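Local coordinates for protein ORF10 (Moritella marina, PDB 6RIW) that forms the ketosynthase-chain length factor didomain of a polyunsaturated fatty acid synthase, whose ketosynthase probably condenses acyl units to lengthen the growing chain, at residues S769-I779 and N869-A878; L112-S123 and A183-D193. All blocks are in the same frame, centred on the assembly; numbering follows the deposited sequence.

Overall arrangement
From the N terminus, contact 2 comes first: segment 112-123 meets 183-193 and closes a loop of 59 residues that includes helices 129-148 and 174-183, in the N-terminal ketosynthase half. Contact 1 lies far along the chain in the chain length factor half, where 769-779 meets 869-878 around a loop of 89 residues. The loops follow one another and neither nest nor cross. In space they are neighbours, with centres about 15 Å apart: Asp874 O packs 3.5 Å from His189 CE1, and Pro772 CG packs on Gly186 O. Strand 189-193 also pairs antiparallel with strand 659-663, so the two thiolase-like halves are joined through strands beside contact 2.

Contact 1: S769-I779 and N869-A878; sequences SFAPGSNAKAI and NGLGRDNSCA
Ala771 and Cys877 form a hydrogen-bonded antiparallel pair, Ala771 N to Cys877 O at 2.9 Å and Cys877 N back to Ala771 O. Where strand 769-772 gives out, Gly773 N adds a bond of 2.9 Å to Asn875 O. Ser774 OG lies 2.9 Å from Asn875 OD1, though the hydroxyl may instead donate elsewhere, and a water bound to Ser774 OG, Gly872 N and Ser876 O links it to the turn 872-875.

The apolar contacts lie on both faces. Phe770 brings CE2 to 3.5 Å from Ala878 CB. On the other face, a chi1 of 175° swings Cys877 SG away from its own backbone N and up to Ile779 CG1, 3.8 Å off. Ile779 CG1 also meets Leu871 CD2 at 4.2 Å. The Ile779 and Asn869 side chains cross at about a right angle, CD1 3.7 Å from ND2; the amide is bonded to His879 and Glu814. Shortening Ile779 to alanine would probably open a gap between Cys877 SG, Leu871 and that amide.

Strands 865-870 and 876-884 form an antiparallel hairpin whose second strand pairs with 763-772, in the thiolase-like fold of the chain length factor half; helix 808-821 packs on Ile779, helix 668-682 on Phe770.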
loop_
_atom_site.group_PDB
_atom_site.type_symbol
_atom_site.label_atom_id
_atom_site.label_comp_id
_atom_site.label_asym_id
_atom_site.label_seq_id
_atom_site.Cartn_x
_atom_site.Cartn_y
_atom_site.Cartn_z
ATOM N N SER A 769 -16.838 -13.840 4.965
ATOM C CA SER A 769 -17.884 -12.832 4.985
ATOM C C SER A 769 -17.454 -11.699 5.899
ATOM O O SER A 769 -16.655 -11.904 6.808
ATOM C CB SER A 769 -19.213 -13.400 5.485
ATOM O OG SER A 769 -19.679 -14.384 4.580
ATOM N N PHE A 770 -18.022 -10.510 5.667
ATOM C CA PHE A 770 -17.703 -9.311 6.432
ATOM C C PHE A 770 -18.976 -8.624 6.893
ATOM O O PHE A 770 -20.019 -8.740 6.246
ATOM C CB PHE A 770 -16.899 -8.314 5.584
ATOM C CG PHE A 770 -15.569 -8.841 5.150
ATOM C CD1 PHE A 770 -15.471 -9.657 4.028
ATOM C CD2 PHE A 770 -14.428 -8.542 5.866
ATOM C CE1 PHE A 770 -14.240 -10.159 3.630
ATOM C CE2 PHE A 770 -13.181 -9.041 5.451
ATOM C CZ PHE A 770 -13.112 -9.853 4.334
ATOM N N ALA A 771 -18.869 -7.856 7.980
ATOM C CA ALA A 771 -19.940 -6.985 8.437
ATOM C C ALA A 771 -19.297 -5.703 8.942
ATOM O O ALA A 771 -18.213 -5.758 9.538
ATOM C CB ALA A 771 -20.787 -7.627 9.549
ATOM N N PRO A 772 -19.893 -4.539 8.673
ATOM C CA PRO A 772 -19.338 -3.290 9.212
ATOM C C PRO A 772 -19.391 -3.279 10.732
ATOM O O PRO A 772 -20.341 -3.782 11.345
ATOM C CB PRO A 772 -20.255 -2.201 8.627
ATOM C CG PRO A 772 -20.959 -2.848 7.491
ATOM C CD PRO A 772 -21.084 -4.297 7.842
ATOM N N GLY A 773 -18.363 -2.703 11.340
ATOM C CA GLY A 773 -18.332 -2.526 12.782
ATOM C C GLY A 773 -17.429 -3.527 13.480
ATOM O O GLY A 773 -16.822 -4.418 12.878
ATOM N N SER A 774 -17.341 -3.363 14.800
ATOM C CA SER A 774 -16.414 -4.136 15.613
ATOM C C SER A 774 -17.046 -4.745 16.856
ATOM O O SER A 774 -16.317 -5.345 17.662
ATOM C CB SER A 774 -15.234 -3.248 16.069
ATOM O OG SER A 774 -14.438 -2.832 14.965
ATOM N N ASN A 775 -18.353 -4.600 17.057
ATOM C CA ASN A 775 -18.952 -5.077 18.300
ATOM C C ASN A 775 -19.480 -6.504 18.145
ATOM O O ASN A 775 -19.343 -7.140 17.098
ATOM C CB ASN A 775 -20.055 -4.128 18.769
ATOM C CG ASN A 775 -21.150 -3.941 17.737
ATOM O OD1 ASN A 775 -21.221 -4.664 16.746
ATOM N ND2 ASN A 775 -22.018 -2.964 17.970
ATOM N N ALA A 776 -20.065 -7.029 19.227
ATOM C CA ALA A 776 -20.573 -8.395 19.213
ATOM C C ALA A 776 -21.635 -8.582 18.140
ATOM O O ALA A 776 -21.737 -9.656 17.539
ATOM C CB ALA A 776 -21.141 -8.762 20.586
ATOM N N LYS A 777 -22.454 -7.559 17.912
ATOM C CA LYS A 777 -23.499 -7.651 16.896
ATOM C C LYS A 777 -22.891 -7.834 15.512
ATOM O O LYS A 777 -23.347 -8.681 14.732
ATOM C CB LYS A 777 -24.356 -6.393 16.935
ATOM C CG LYS A 777 -25.516 -6.389 15.956
ATOM C CD LYS A 777 -26.581 -7.408 16.388
ATOM C CE LYS A 777 -27.839 -7.310 15.506
ATOM N NZ LYS A 777 -28.467 -8.637 15.253
ATOM N N ALA A 778 -21.846 -7.052 15.200
ATOM C CA ALA A 778 -21.159 -7.193 13.918
ATOM C C ALA A 778 -20.577 -8.589 13.758
ATOM O O ALA A 778 -20.631 -9.162 12.667
ATOM C CB ALA A 778 -20.052 -6.137 13.783
ATOM N N ILE A 779 -20.023 -9.157 14.834
ATOM C CA ILE A 779 -19.507 -10.525 14.772
ATOM C C ILE A 779 -20.617 -11.508 14.401
ATOM O O ILE A 779 -20.443 -12.375 13.529
ATOM C CB ILE A 779 -18.849 -10.903 16.107
ATOM C CG1 ILE A 779 -17.610 -10.022 16.334
ATOM C CG2 ILE A 779 -18.455 -12.360 16.098
ATOM C CD1 ILE A 779 -16.941 -10.231 17.673
ATOM N N ASN A 869 -12.478 -15.831 13.258
ATOM C CA ASN A 869 -13.004 -14.484 13.411
ATOM C C ASN A 869 -11.870 -13.468 13.314
ATOM O O ASN A 869 -10.738 -13.743 13.713
ATOM C CB ASN A 869 -13.738 -14.339 14.754
ATOM C CG ASN A 869 -14.690 -13.158 14.773
ATOM O OD1 ASN A 869 -15.550 -13.024 13.900
ATOM N ND2 ASN A 869 -14.524 -12.275 15.760
ATOM N N GLY A 870 -12.172 -12.303 12.743
ATOM C CA GLY A 870 -11.200 -11.235 12.587
ATOM C C GLY A 870 -11.779 -9.868 12.897
ATOM O O GLY A 870 -12.914 -9.566 12.506
ATOM N N LEU A 871 -11.021 -9.055 13.647
ATOM C CA LEU A 871 -11.363 -7.677 13.955
ATOM C C LEU A 871 -10.132 -6.840 13.667
ATOM O O LEU A 871 -9.047 -7.372 13.430
ATOM C CB LEU A 871 -11.804 -7.485 15.424
ATOM C CG LEU A 871 -13.039 -8.291 15.861
ATOM C CD1 LEU A 871 -13.229 -8.190 17.376
ATOM C CD2 LEU A 871 -14.287 -7.767 15.153
ATOM N N GLY A 872 -10.283 -5.523 13.671
ATOM C CA GLY A 872 -9.087 -4.705 13.559
ATOM C C GLY A 872 -9.414 -3.234 13.391
ATOM O O GLY A 872 -10.560 -2.798 13.525
ATOM N N ARG A 873 -8.367 -2.482 13.086
ATOM C CA ARG A 873 -8.533 -1.046 12.969
ATOM C C ARG A 873 -9.261 -0.640 11.700
ATOM O O ARG A 873 -9.532 0.553 11.527
ATOM C CB ARG A 873 -7.169 -0.365 13.044
ATOM C CG ARG A 873 -6.538 -0.419 14.438
ATOM C CD ARG A 873 -7.461 0.275 15.474
ATOM N NE ARG A 873 -7.533 1.719 15.238
ATOM C CZ ARG A 873 -8.398 2.541 15.829
ATOM N NH1 ARG A 873 -9.291 2.074 16.702
ATOM N NH2 ARG A 873 -8.360 3.837 15.572
ATOM N N ASP A 874 -9.571 -1.577 10.804
ATOM C CA ASP A 874 -10.404 -1.236 9.657
ATOM C C ASP A 874 -11.883 -1.155 10.018
ATOM O O ASP A 874 -12.689 -0.718 9.184
ATOM C CB ASP A 874 -10.198 -2.269 8.552
ATOM C CG ASP A 874 -10.419 -3.699 9.064
ATOM O OD1 ASP A 874 -9.717 -4.123 10.040
ATOM O OD2 ASP A 874 -11.296 -4.388 8.501
ATOM N N ASN A 875 -12.251 -1.538 11.244
ATOM C CA ASN A 875 -13.631 -1.410 11.741
ATOM C C ASN A 875 -14.598 -2.264 10.916
ATOM O O ASN A 875 -15.690 -1.829 10.527
ATOM C CB ASN A 875 -14.082 0.062 11.783
ATOM C CG ASN A 875 -15.193 0.295 12.799
ATOM O OD1 ASN A 875 -15.601 -0.627 13.507
ATOM N ND2 ASN A 875 -15.675 1.525 12.888
ATOM N N SER A 876 -14.184 -3.488 10.616
ATOM C CA SER A 876 -15.121 -4.477 10.104
ATOM C C SER A 876 -14.790 -5.825 10.722
ATOM O O SER A 876 -13.667 -6.076 11.182
ATOM C CB SER A 876 -15.110 -4.542 8.566
ATOM O OG SER A 876 -13.860 -4.979 8.098
ATOM N N CYS A 877 -15.800 -6.667 10.801
ATOM C CA CYS A 877 -15.618 -8.017 11.289
ATOM C C CYS A 877 -15.549 -8.952 10.089
ATOM O O CYS A 877 -16.400 -8.881 9.196
ATOM C CB CYS A 877 -16.763 -8.421 12.213
ATOM S SG CYS A 877 -16.589 -10.147 12.693
ATOM N N ALA A 878 -14.531 -9.796 10.057
ATOM C CA ALA A 878 -14.412 -10.864 9.080
ATOM C C ALA A 878 -14.709 -12.188 9.770
ATOM O O ALA A 878 -14.334 -12.392 10.931
ATOM C CB ALA A 878 -13.006 -10.898 8.451
HETATM O O HOH W 1 -13.045 -4.601 13.760
HETATM O O HOH W 2 -11.441 -2.899 16.407
HETATM O O HOH W 3 -17.883 -0.606 15.959
#

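Contact 2: L112-S123 and A183-D193; sequences LENCGVILGNLS and AGLGGSHFALD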
loop_
_atom_site.group_PDB
_atom_site.type_symbol
_atom_site.label_atom_id
_atom_site.label_comp_id
_atom_site.label_asym_id
_atom_site.label_seq_id
_atom_site.Cartn_x
_atom_site.Cartn_y
_atom_site.Cartn_z
ATOM N N LEU A 112 -25.990 3.669 0.080
ATOM C CA LEU A 112 -24.600 3.467 0.473
ATOM C C LEU A 112 -24.405 2.205 1.301
ATOM O O LEU A 112 -23.268 1.735 1.408
ATOM C CB LEU A 112 -24.090 4.704 1.218
ATOM C CG LEU A 112 -24.122 5.988 0.383
ATOM C CD1 LEU A 112 -23.580 7.197 1.164
ATOM C CD2 LEU A 112 -23.405 5.811 -0.943
ATOM N N GLU A 113 -25.483 1.608 1.828
ATOM C CA GLU A 113 -25.370 0.325 2.512
ATOM C C GLU A 113 -24.767 -0.747 1.617
ATOM O O GLU A 113 -24.107 -1.671 2.107
ATOM C CB GLU A 113 -26.742 -0.115 3.013
ATOM C CG GLU A 113 -26.712 -1.362 3.877
ATOM C CD GLU A 113 -27.901 -1.434 4.834
ATOM O OE1 GLU A 113 -28.993 -0.921 4.471
ATOM O OE2 GLU A 113 -27.733 -2.002 5.946
ATOM N N ASN A 114 -24.966 -0.648 0.310
ATOM C CA ASN A 114 -24.408 -1.621 -0.619
ATOM C C ASN A 114 -23.338 -1.015 -1.515
ATOM O O ASN A 114 -23.189 -1.421 -2.672
ATOM C CB ASN A 114 -25.539 -2.238 -1.443
ATOM C CG ASN A 114 -26.491 -3.016 -0.576
ATOM O OD1 ASN A 114 -27.661 -2.668 -0.458
ATOM N ND2 ASN A 114 -25.981 -4.042 0.081
ATOM N N CYS A 115 -22.591 -0.039 -0.995
ATOM C CA CYS A 115 -21.502 0.607 -1.719
ATOM C C CYS A 115 -20.177 0.273 -1.040
ATOM O O CYS A 115 -20.071 0.362 0.189
ATOM C CB CYS A 115 -21.694 2.124 -1.751
ATOM S SG CYS A 115 -20.509 3.055 -2.765
ATOM N N GLY A 116 -19.181 -0.124 -1.830
ATOM C CA GLY A 116 -17.842 -0.362 -1.335
ATOM C C GLY A 116 -16.880 0.696 -1.857
ATOM O O GLY A 116 -17.268 1.621 -2.572
ATOM N N VAL A 117 -15.607 0.557 -1.473
ATOM C CA VAL A 117 -14.582 1.496 -1.948
ATOM C C VAL A 117 -13.249 0.766 -2.083
ATOM O O VAL A 117 -12.856 0.012 -1.193
ATOM C CB VAL A 117 -14.451 2.739 -1.041
ATOM C CG1 VAL A 117 -14.287 2.355 0.443
ATOM C CG2 VAL A 117 -13.301 3.646 -1.531
ATOM N N ILE A 118 -12.565 0.969 -3.215
ATOM C CA ILE A 118 -11.204 0.475 -3.426
ATOM C C ILE A 118 -10.304 1.672 -3.713
ATOM O O ILE A 118 -10.575 2.453 -4.633
ATOM C CB ILE A 118 -11.133 -0.568 -4.562
ATOM C CG1 ILE A 118 -12.007 -1.778 -4.211
ATOM C CG2 ILE A 118 -9.691 -1.018 -4.781
ATOM C CD1 ILE A 118 -12.154 -2.792 -5.360
ATOM N N LEU A 119 -9.222 1.814 -2.940
ATOM C CA LEU A 119 -8.416 3.033 -2.946
ATOM C C LEU A 119 -6.973 2.692 -3.289
ATOM O O LEU A 119 -6.330 1.954 -2.543
ATOM C CB LEU A 119 -8.470 3.714 -1.569
ATOM C CG LEU A 119 -7.630 4.979 -1.383
ATOM C CD1 LEU A 119 -8.285 6.123 -2.141
ATOM C CD2 LEU A 119 -7.482 5.302 0.122
ATOM N N GLY A 120 -6.453 3.240 -4.388
ATOM C CA GLY A 120 -5.014 3.147 -4.627
ATOM C C GLY A 120 -4.257 4.076 -3.684
ATOM O O GLY A 120 -4.677 5.208 -3.427
ATOM N N ASN A 121 -3.120 3.597 -3.158
ATOM C CA ASN A 121 -2.432 4.357 -2.115
ATOM C C ASN A 121 -0.975 3.903 -2.003
ATOM O O ASN A 121 -0.669 2.728 -2.208
ATOM C CB ASN A 121 -3.154 4.180 -0.770
ATOM C CG ASN A 121 -2.629 5.100 0.312
ATOM O OD1 ASN A 121 -2.028 6.138 0.036
ATOM N ND2 ASN A 121 -2.840 4.707 1.567
ATOM N N LEU A 122 -0.085 4.854 -1.692
ATOM C CA LEU A 122 1.331 4.565 -1.449
ATOM C C LEU A 122 1.547 4.057 -0.028
ATOM O O LEU A 122 0.930 4.546 0.919
ATOM C CB LEU A 122 2.174 5.835 -1.638
ATOM C CG LEU A 122 2.331 6.335 -3.068
ATOM C CD1 LEU A 122 2.810 7.798 -3.123
ATOM C CD2 LEU A 122 3.290 5.415 -3.820
ATOM N N SER A 123 2.453 3.092 0.131
ATOM C CA SER A 123 2.861 2.637 1.455
ATOM C C SER A 123 4.097 3.373 1.937
ATOM O O SER A 123 5.030 2.737 2.434
ATOM C CB SER A 123 3.108 1.125 1.428
ATOM O OG SER A 123 1.883 0.435 1.264
ATOM N N ALA A 183 -18.195 8.173 5.255
ATOM C CA ALA A 183 -19.277 8.329 4.295
ATOM C C ALA A 183 -20.432 7.358 4.534
ATOM O O ALA A 183 -21.413 7.405 3.800
ATOM C CB ALA A 183 -18.749 8.164 2.866
ATOM N N GLY A 184 -20.340 6.479 5.529
ATOM C CA GLY A 184 -21.427 5.549 5.786
ATOM C C GLY A 184 -21.566 4.428 4.783
ATOM O O GLY A 184 -22.683 3.963 4.533
ATOM N N LEU A 185 -20.464 3.963 4.210
ATOM C CA LEU A 185 -20.498 2.856 3.255
ATOM C C LEU A 185 -20.615 1.504 3.960
ATOM O O LEU A 185 -19.860 1.220 4.894
ATOM C CB LEU A 185 -19.223 2.868 2.418
ATOM C CG LEU A 185 -18.847 4.208 1.807
ATOM C CD1 LEU A 185 -17.666 3.968 0.867
ATOM C CD2 LEU A 185 -20.058 4.793 1.065
ATOM N N GLY A 186 -21.510 0.646 3.475
ATOM C CA GLY A 186 -21.685 -0.664 4.083
ATOM C C GLY A 186 -21.093 -1.854 3.343
ATOM O O GLY A 186 -21.280 -3.002 3.768
ATOM N N GLY A 187 -20.380 -1.617 2.238
ATOM C CA GLY A 187 -19.832 -2.683 1.427
ATOM C C GLY A 187 -18.347 -2.904 1.698
ATOM O O GLY A 187 -17.790 -2.434 2.687
ATOM N N SER A 188 -17.717 -3.680 0.817
ATOM C CA SER A 188 -16.312 -4.053 1.002
ATOM C C SER A 188 -15.399 -2.852 0.799
ATOM O O SER A 188 -15.702 -1.939 0.026
ATOM C CB SER A 188 -15.901 -5.153 0.018
ATOM O OG SER A 188 -16.762 -6.263 0.100
ATOM N N HIS A 189 -14.254 -2.867 1.479
ATOM C CA HIS A 189 -13.297 -1.784 1.320
ATOM C C HIS A 189 -11.892 -2.295 1.586
ATOM O O HIS A 189 -11.687 -3.120 2.481
ATOM C CB HIS A 189 -13.605 -0.581 2.231
ATOM C CG HIS A 189 -13.912 -0.927 3.658
ATOM N ND1 HIS A 189 -12.964 -0.891 4.656
ATOM C CD2 HIS A 189 -15.080 -1.254 4.261
ATOM C CE1 HIS A 189 -13.524 -1.213 5.808
ATOM N NE2 HIS A 189 -14.811 -1.438 5.598
ATOM N N PHE A 190 -10.943 -1.823 0.778
ATOM C CA PHE A 190 -9.521 -2.042 1.011
ATOM C C PHE A 190 -8.746 -1.030 0.181
ATOM O O PHE A 190 -9.300 -0.354 -0.687
ATOM C CB PHE A 190 -9.086 -3.482 0.694
ATOM C CG PHE A 190 -9.330 -3.927 -0.745
ATOM C CD1 PHE A 190 -10.549 -4.483 -1.118
ATOM C CD2 PHE A 190 -8.314 -3.838 -1.696
ATOM C CE1 PHE A 190 -10.764 -4.917 -2.463
ATOM C CE2 PHE A 190 -8.499 -4.281 -3.011
ATOM C CZ PHE A 190 -9.726 -4.819 -3.398
ATOM N N ALA A 191 -7.466 -0.894 0.506
ATOM C CA ALA A 191 -6.520 -0.139 -0.303
ATOM C C ALA A 191 -5.623 -1.116 -1.051
ATOM O O ALA A 191 -5.444 -2.269 -0.638
ATOM C CB ALA A 191 -5.673 0.795 0.565
ATOM N N LEU A 192 -5.064 -0.652 -2.166
ATOM C CA LEU A 192 -4.120 -1.467 -2.922
ATOM C C LEU A 192 -2.986 -0.587 -3.421
ATOM O O LEU A 192 -3.104 0.642 -3.470
ATOM C CB LEU A 192 -4.798 -2.190 -4.107
ATOM C CG LEU A 192 -5.385 -1.344 -5.245
ATOM C CD1 LEU A 192 -4.341 -0.899 -6.283
ATOM C CD2 LEU A 192 -6.471 -2.142 -5.971
ATOM N N ASP A 193 -1.889 -1.234 -3.822
ATOM C CA ASP A 193 -0.734 -0.557 -4.407
ATOM C C ASP A 193 -0.316 -1.357 -5.632
ATOM O O ASP A 193 0.031 -2.535 -5.519
ATOM C CB ASP A 193 0.412 -0.449 -3.386
ATOM C CG ASP A 193 1.668 0.292 -3.901
ATOM O OD1 ASP A 193 1.645 0.959 -4.972
ATOM O OD2 ASP A 193 2.712 0.229 -3.173
HETATM O O HOH W 4 2.276 -1.064 -0.915
HETATM O O HOH W 5 4.247 2.134 -2.021
#
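Val117 N donates to Ser188 O at 2.9 Å, starting a parallel pairing whose bonds alternate from strand to strand. Leu119 N then reaches Phe190 O at 3.1 Å, Leu192 N returns to Leu119 O at 2.9 Å, and Asn121 N closes on Leu192 O; only the Phe190 N to Val117 O bond is weak.

Where strand 115-120 begins, Leu112 O takes Gly186 N (2.9 Å) and Cys115 N from opposite faces of its plane, and Gly187 N bonds to Cys115 O. A beta carbon on Gly186 would run into Glu113 O, and one on Gly187 into Cys115 O. At the far end two waters bridge Asp193 OD2 to Ser123, one through OG and one through N.

Phe190 CG sits between its backbone N and carbonyl carbon (chi1 59°), setting the ring beside Ile118, which lays CG1 over the face, 4.2 Å from the centroid, while its CG2 meets Leu192 CD2 at 3.6 Å. Leu185 fills the other side, CD1 against Val117 CG1 (3.8 Å) and CD2 against Leu112.

The union is main-chain bonding sealed by hydrocarbon; its Asp193 end runs into the turn just ahead of helix 198-211, where ketosynthases usually carry their nucleophilic cysteine.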